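Local coordinates for iron-sulfur cluster assembly scaffold protein IscU (Streptococcus pyogenes, PDB 1SU0) that probably serves as a scaffold on which iron-sulfur clusters are assembled before transfer to other proteins, and binds one zinc ion here, at residues Cys40-Ser45 with Asn63-Ser68; Ser73-Ala78 with Leu130-Leu135. All blocks are in the same frame, centred on the assembly; numbering follows the deposited sequence.

Contact 1. Residues Cys40-Ser45 with Asn63-Ser68. With ZN (zinc ion), chain B.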
# COMPACT_ATOMS: atom_id res chain seq x y z
N CYS A 40 11.31 6.65 -10.14
CA CYS A 40 10.19 7.46 -10.57
C CYS A 40 10.04 8.77 -9.82
O CYS A 40 9.58 9.77 -10.37
CB CYS A 40 8.90 6.65 -10.39
SG CYS A 40 7.48 7.40 -11.18
N GLY A 41 10.39 8.75 -8.54
CA GLY A 41 10.33 9.93 -7.69
C GLY A 41 9.19 9.88 -6.68
O GLY A 41 8.63 10.92 -6.33
N ASP A 42 8.84 8.68 -6.22
CA ASP A 42 7.79 8.56 -5.22
C ASP A 42 8.42 8.67 -3.83
O ASP A 42 9.60 8.42 -3.67
CB ASP A 42 7.00 7.25 -5.39
CG ASP A 42 6.60 6.99 -6.85
OD1 ASP A 42 6.72 5.83 -7.30
OD2 ASP A 42 6.17 7.88 -7.62
N VAL A 43 7.66 9.12 -2.84
CA VAL A 43 8.11 9.18 -1.45
C VAL A 43 6.91 8.99 -0.50
O VAL A 43 5.78 9.36 -0.82
CB VAL A 43 8.83 10.51 -1.09
CG1 VAL A 43 9.86 10.91 -2.14
CG2 VAL A 43 7.84 11.64 -0.89
N ILE A 44 7.16 8.38 0.66
CA ILE A 44 6.09 8.22 1.62
C ILE A 44 6.55 8.23 3.08
O ILE A 44 7.55 7.67 3.43
CB ILE A 44 5.31 6.91 1.32
CG1 ILE A 44 4.09 6.80 2.25
CG2 ILE A 44 6.25 5.70 1.42
CD1 ILE A 44 3.10 5.78 1.82
N SER A 45 5.75 8.89 3.90
CA SER A 45 5.95 8.94 5.31
C SER A 45 4.73 8.22 5.81
O SER A 45 3.61 8.67 5.60
CB SER A 45 5.97 10.40 5.78
OG SER A 45 6.16 10.52 7.17
N ASN A 63 4.52 11.84 -2.21
CA ASN A 63 4.41 12.37 -3.56
C ASN A 63 4.77 11.29 -4.54
O ASN A 63 5.90 10.79 -4.52
CB ASN A 63 5.34 13.55 -3.76
CG ASN A 63 5.79 13.71 -5.21
OD1 ASN A 63 5.10 14.34 -6.02
ND2 ASN A 63 6.96 13.16 -5.53
N GLY A 64 3.83 10.93 -5.40
CA GLY A 64 4.11 9.98 -6.45
C GLY A 64 3.17 9.99 -7.62
O GLY A 64 2.18 10.73 -7.65
N CYS A 65 3.51 9.15 -8.60
CA CYS A 65 2.65 8.81 -9.71
C CYS A 65 1.28 8.31 -9.24
O CYS A 65 1.08 8.00 -8.06
CB CYS A 65 3.36 7.80 -10.65
SG CYS A 65 3.51 6.09 -10.10
N THR A 66 0.33 8.25 -10.17
CA THR A 66 -1.00 7.74 -9.88
C THR A 66 -0.94 6.37 -9.24
O THR A 66 -1.61 6.11 -8.25
CB THR A 66 -1.81 7.64 -11.17
OG1 THR A 66 -2.11 8.94 -11.62
CG2 THR A 66 -3.19 7.01 -10.91
N ILE A 67 -0.12 5.50 -9.83
CA ILE A 67 -0.03 4.10 -9.40
C ILE A 67 0.41 4.02 -7.94
O ILE A 67 -0.16 3.29 -7.16
CB ILE A 67 1.01 3.35 -10.26
CG1 ILE A 67 0.61 3.35 -11.75
CG2 ILE A 67 1.27 1.92 -9.68
CD1 ILE A 67 -0.62 2.59 -12.06
N SER A 68 1.42 4.81 -7.60
CA SER A 68 2.08 4.72 -6.29
C SER A 68 1.23 5.27 -5.17
O SER A 68 1.21 4.73 -4.10
CB SER A 68 3.38 5.50 -6.32
OG SER A 68 4.05 5.30 -5.11
ZN ZN B . 5.98 5.72 -9.59

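Contact 2. Residues Ser73-Ala78 with Leu130-Leu135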
# COMPACT_ATOMS: atom_id res chain seq x y z
N SER A 73 -2.67 4.17 -0.72
CA SER A 73 -3.99 4.37 -0.15
C SER A 73 -4.66 3.02 0.06
O SER A 73 -5.18 2.72 1.14
CB SER A 73 -4.78 5.30 -1.07
OG SER A 73 -6.13 5.33 -0.72
N MET A 74 -4.61 2.18 -0.95
CA MET A 74 -5.21 0.84 -0.86
C MET A 74 -4.51 -0.07 0.18
O MET A 74 -5.15 -0.86 0.87
CB MET A 74 -5.17 0.19 -2.24
CG MET A 74 -6.01 0.90 -3.31
SD MET A 74 -5.40 0.39 -5.13
CE MET A 74 -7.02 0.81 -6.20
N MET A 75 -3.20 0.05 0.28
CA MET A 75 -2.45 -0.68 1.31
C MET A 75 -3.01 -0.38 2.72
O MET A 75 -3.21 -1.31 3.50
CB MET A 75 -0.97 -0.32 1.20
CG MET A 75 -0.07 -1.02 2.22
SD MET A 75 -0.03 -0.07 3.94
CE MET A 75 0.81 1.67 3.40
N THR A 76 -3.31 0.88 3.02
CA THR A 76 -3.81 1.25 4.35
C THR A 76 -5.14 0.58 4.64
O THR A 76 -5.37 0.13 5.75
CB THR A 76 -4.01 2.79 4.51
OG1 THR A 76 -5.09 3.25 3.66
CG2 THR A 76 -2.78 3.58 4.08
N ASP A 77 -6.02 0.55 3.65
CA ASP A 77 -7.30 -0.08 3.82
C ASP A 77 -7.10 -1.56 4.15
O ASP A 77 -7.82 -2.13 4.97
CB ASP A 77 -8.12 0.01 2.54
CG ASP A 77 -8.79 1.36 2.34
OD1 ASP A 77 -8.71 2.26 3.19
OD2 ASP A 77 -9.46 1.57 1.31
N ALA A 78 -6.12 -2.18 3.49
CA ALA A 78 -5.94 -3.64 3.54
C ALA A 78 -5.32 -4.15 4.82
O ALA A 78 -5.47 -5.32 5.15
CB ALA A 78 -5.06 -4.11 2.36
N LEU A 130 6.11 0.32 -2.89
CA LEU A 130 6.69 1.29 -1.95
C LEU A 130 5.97 1.35 -0.61
O LEU A 130 6.59 1.25 0.45
CB LEU A 130 6.74 2.69 -2.59
CG LEU A 130 7.35 3.87 -1.80
CD1 LEU A 130 8.64 3.54 -1.09
CD2 LEU A 130 7.59 5.04 -2.73
N ALA A 131 4.66 1.52 -0.65
CA ALA A 131 3.87 1.61 0.58
C ALA A 131 3.98 0.33 1.40
O ALA A 131 4.15 0.37 2.63
CB ALA A 131 2.45 1.87 0.25
N TRP A 132 3.90 -0.80 0.71
CA TRP A 132 3.97 -2.08 1.38
C TRP A 132 5.28 -2.24 2.14
O TRP A 132 5.29 -2.74 3.25
CB TRP A 132 3.76 -3.21 0.38
CG TRP A 132 2.37 -3.23 -0.12
CD1 TRP A 132 1.90 -2.66 -1.27
CD2 TRP A 132 1.23 -3.78 0.55
NE1 TRP A 132 0.55 -2.84 -1.37
CE2 TRP A 132 0.11 -3.54 -0.27
CE3 TRP A 132 1.04 -4.47 1.76
CZ2 TRP A 132 -1.18 -3.96 0.07
CZ3 TRP A 132 -0.24 -4.88 2.10
CH2 TRP A 132 -1.33 -4.63 1.26
N ASN A 133 6.38 -1.76 1.56
CA ASN A 133 7.71 -1.87 2.17
C ASN A 133 7.90 -0.88 3.29
O ASN A 133 8.67 -1.13 4.21
CB ASN A 133 8.79 -1.72 1.10
CG ASN A 133 8.68 -2.79 0.00
OD1 ASN A 133 9.45 -2.79 -0.96
ND2 ASN A 133 7.69 -3.68 0.12
N ALA A 134 7.20 0.24 3.25
CA ALA A 134 7.24 1.20 4.36
C ALA A 134 6.45 0.61 5.52
O ALA A 134 6.69 0.94 6.68
CB ALA A 134 6.67 2.56 3.95
N LEU A 135 5.50 -0.26 5.19
CA LEU A 135 4.77 -0.99 6.20
C LEU A 135 5.68 -2.03 6.82
O LEU A 135 5.77 -2.11 8.04
CB LEU A 135 3.53 -1.66 5.59
CG LEU A 135 2.68 -2.44 6.59
CD1 LEU A 135 2.32 -1.58 7.77
CD2 LEU A 135 1.43 -2.95 5.91

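Contact 1. Residues Cys40-Ser45 with Asn63-Ser68
The carboxylate of D42 has the side chain of S68 over one face, and the amide of C65 approaches from that same side. C65 N donates to D42 OD2 at 3.1 Å, from 39° out of the carboxylate plane. The other oxygen, D42 OD1, binds the zinc ion at 2.4 Å, so metal and backbone amide together limit the rotation of the group. G64, with no side chain, lets D42 OD2 come within 3.2 Å of its CA. The second flat group, the carboxamide of N63, brings ND2 to 2.9 Å from G41 O, but the angle is too poor for a hydrogen bond.

C65 SG is the second zinc ligand, at 2.5 Å. Its chi1 of 74° sets the sulfur between the backbone N and the carbonyl carbon, where it also caps helix 66-79 through a weak bond from S68 N. C40 SG reaches the same metal at a longer 2.8 Å. Three cysteines and one aspartate are characteristic of IscU scaffolds, and the zinc probably stands in for an iron-sulfur centre.

C127 of helix 122-139 adds the fourth ligand, and its carbonyl O is hydrogen-bonded to S68 OG. V43 N bonds N63 O at 3.0 Å and N63 N bonds V43 O at 3.1 Å, joining the ends of antiparallel strands 43-50 and 55-63 beside the start of helix 66-79.

Contact 2. Residues Ser73-Ala78 with Leu130-Leu135
M75 and W132 form a Met-aromatic contact at the centre of a buried helix pair in this alpha+beta NifU-like fold, helix 66-79 against helix 122-139. The local axes approach to 9.3 Å at an angle of 45°.

The aromatic part is mainly CH-pi. M75 CG sits 3.5 Å from the centroid of the six-membered W132 ring, 11° off the ring normal, whereas M75 SD stands above the same face at a more distant 5.1 Å. M75 starts out towards helix 122-139, its CG placed anti to the backbone N (chi1 -180°), then bends at chi2 and chi3: the sulfur rises away from the ring to L135 CD2 and the methyl comes to rest on A131. W132 stacks also with F94 of helix 84-97, which ties a third helix to the pair.

The remaining contacts are apolar. M75 CE packs on A131 CB at 3.6 Å, and M75 SD meets the L135 CD2 branch at 3.8 Å. Beyond these segments M75 touches L46 and I58 of the sheet, so one side chain links both helices to strands 43-50 and 55-63. On the next turn of helix 66-79, A78 CB comes obliquely to W132 CH2, 3.9 Å away.

Contacts 1 and 2 share helix 66-79: contact 1 holds its capped start beside the zinc, contact 2 its later turns. Their centres are 12 Å apart. L130, on the 130-135 segment but turned to contact 1, joins the two: its CD2 packs 3.5 Å from D42 CB and its CG lies 3.9 Å from I44 CG2. I44 CG2 also meets A134 CB at 4.1 Å, packing helix 122-139 on strand 43-50. That helix carries zinc ligand C127 near its start and W132 further on, so it serves both the metal site and the core. Contact 2 does not touch the metal; the A131 side chain is about 11 Å from the zinc ion.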